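Local coordinates for thermophilic dibenzothiophene desulfurization enzyme C (Paenibacillus sp. A11-2, PDB 5XDC), which probably catalyses the FMNH2- and oxygen-dependent oxidation of dibenzothiophene to its 5-oxide and then to the 5,5-dioxide, at residues B[258-263]-B[307-312]. Numbering follows the deposited sequence.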
loop_
_atom_site.group_PDB
_atom_site.type_symbol
_atom_site.label_atom_id
_atom_site.label_comp_id
_atom_site.label_asym_id
_atom_site.label_seq_id
_atom_site.Cartn_x
_atom_site.Cartn_y
_atom_site.Cartn_z
ATOM N N LEU B 258 15.089 -3.376 17.231
ATOM C CA LEU B 258 16.091 -3.289 16.174
ATOM C C LEU B 258 15.497 -2.627 14.943
ATOM O O LEU B 258 16.113 -1.733 14.347
ATOM C CB LEU B 258 16.610 -4.681 15.803
ATOM C CG LEU B 258 17.362 -5.472 16.876
ATOM C CD1 LEU B 258 17.801 -6.799 16.310
ATOM C CD2 LEU B 258 18.560 -4.668 17.385
ATOM N N TYR B 259 14.280 -3.036 14.573
ATOM C CA TYR B 259 13.651 -2.515 13.361
ATOM C C TYR B 259 13.267 -1.053 13.531
ATOM O O TYR B 259 13.481 -0.244 12.619
ATOM C CB TYR B 259 12.440 -3.369 12.978
ATOM C CG TYR B 259 12.740 -4.851 12.912
ATOM C CD1 TYR B 259 14.025 -5.326 12.674
ATOM C CD2 TYR B 259 11.737 -5.768 13.097
ATOM C CE1 TYR B 259 14.288 -6.673 12.660
ATOM C CE2 TYR B 259 11.996 -7.123 13.084
ATOM C CZ TYR B 259 13.282 -7.566 12.880
ATOM O OH TYR B 259 13.509 -8.919 12.877
ATOM N N LEU B 260 12.726 -0.680 14.694
ATOM C CA LEU B 260 12.430 0.735 14.933
ATOM C C LEU B 260 13.703 1.574 14.966
ATOM O O LEU B 260 13.722 2.708 14.479
ATOM C CB LEU B 260 11.656 0.895 16.239
ATOM C CG LEU B 260 10.292 0.221 16.267
ATOM C CD1 LEU B 260 9.705 0.308 17.677
ATOM C CD2 LEU B 260 9.345 0.879 15.276
ATOM N N GLY B 261 14.786 1.041 15.531
ATOM C CA GLY B 261 16.033 1.784 15.537
ATOM C C GLY B 261 16.605 1.989 14.145
ATOM O O GLY B 261 17.045 3.091 13.795
ATOM N N ILE B 262 16.604 0.937 13.331
ATOM C CA ILE B 262 17.077 1.071 11.952
ATOM C C ILE B 262 16.234 2.101 11.214
ATOM O O ILE B 262 16.763 2.957 10.497
ATOM C CB ILE B 262 17.056 -0.292 11.236
ATOM C CG1 ILE B 262 18.087 -1.238 11.846
ATOM C CG2 ILE B 262 17.307 -0.111 9.741
ATOM C CD1 ILE B 262 17.919 -2.667 11.412
ATOM N N ALA B 263 14.912 2.049 11.408
ATOM C CA ALA B 263 14.004 2.983 10.749
ATOM C C ALA B 263 14.318 4.423 11.130
ATOM O O ALA B 263 14.341 5.313 10.271
ATOM C CB ALA B 263 12.557 2.646 11.095
ATOM N N GLN B 307 6.600 7.640 14.667
ATOM C CA GLN B 307 6.186 8.151 15.972
ATOM C C GLN B 307 5.190 7.206 16.616
ATOM O O GLN B 307 5.314 6.859 17.794
ATOM C CB GLN B 307 5.547 9.538 15.857
ATOM C CG GLN B 307 6.364 10.653 15.233
ATOM C CD GLN B 307 7.801 10.730 15.698
ATOM O OE1 GLN B 307 8.078 11.026 16.865
ATOM N NE2 GLN B 307 8.732 10.507 14.770
ATOM N N VAL B 308 4.181 6.787 15.856
ATOM C CA VAL B 308 3.136 5.959 16.437
ATOM C C VAL B 308 3.693 4.595 16.821
ATOM O O VAL B 308 3.388 4.069 17.899
ATOM C CB VAL B 308 1.947 5.842 15.468
ATOM C CG1 VAL B 308 0.904 4.880 16.016
ATOM C CG2 VAL B 308 1.315 7.207 15.218
ATOM N N ALA B 309 4.509 3.995 15.947
ATOM C CA ALA B 309 5.086 2.684 16.248
ATOM C C ALA B 309 5.965 2.741 17.488
ATOM O O ALA B 309 5.947 1.821 18.316
ATOM C CB ALA B 309 5.893 2.171 15.057
ATOM N N GLU B 310 6.760 3.802 17.625
ATOM C CA GLU B 310 7.622 3.931 18.800
ATOM C C GLU B 310 6.793 4.107 20.063
ATOM O O GLU B 310 7.059 3.471 21.093
ATOM C CB GLU B 310 8.565 5.111 18.637
ATOM C CG GLU B 310 9.649 4.883 17.597
ATOM C CD GLU B 310 10.558 6.084 17.405
ATOM O OE1 GLU B 310 10.110 7.240 17.582
ATOM O OE2 GLU B 310 11.732 5.861 17.046
ATOM N N ALA B 311 5.795 4.990 20.005
ATOM C CA ALA B 311 4.962 5.228 21.178
ATOM C C ALA B 311 4.257 3.950 21.595
ATOM O O ALA B 311 4.128 3.659 22.792
ATOM C CB ALA B 311 3.950 6.343 20.899
ATOM N N GLY B 312 3.806 3.162 20.618
ATOM C CA GLY B 312 3.189 1.888 20.930
ATOM C C GLY B 312 4.160 0.893 21.533
ATOM O O GLY B 312 3.803 0.130 22.436
#
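Glu310, whose backbone lies against the side chain of Leu260, sends its OE2 into a salt bridge with NE of Arg264, the residue one helical turn beyond Leu260. Both carboxylate oxygens take hydrogen bonds from just beyond the segments, so the acid is held beside the contact, at its partly exposed margin. This is antiparallel packing of successive helices, 247-276 and 293-324, in the helical C-terminal domain of the acyl-CoA dehydrogenase fold. Within 258-263 and 307-312 the closest CA atoms are those of Leu260 and Glu310, 6.9 Å apart.

Between the two segments themselves the touch is apolar and small, burying 129 Å² with both sides summed. Leu260 points its CB toward 307-312 and divides its two methyls over that helix. CD2 meets the CB of Ala309 methyl to methyl at 3.7 Å, the closest approach of the pair of segments. CD1 takes the other side of the fork, lying 4.1 Å from the carbonyl O of Ala309. With CG anti to its own carbonyl carbon (chi1 -63°) and chi2 at 173°, the isobutyl group reaches toward 307-312 and carries CD2 to the methyl of Ala309 and CD1 to the backbone at Ala309 and Glu310. The short side chain of Ala309 lets the leucine end come that close to the helix.

Leu260 also packs on Ala348, which brings helix 331-363 into the same buried cluster. Other sides of 258-263 look to the indole pocket: Tyr259 OH hydrogen-bonds ND1 of His385, and Leu258 touches His89. On 307-312, Gln307 OE1 accepts a hydrogen bond from Gln340 of a second subunit, where Val308 packs on Val347, so this helix also faces a tetramer interface. Back at the junction, the branch of Leu260 finishes with CD1 resting 4.3 Å from the CA of Glu310.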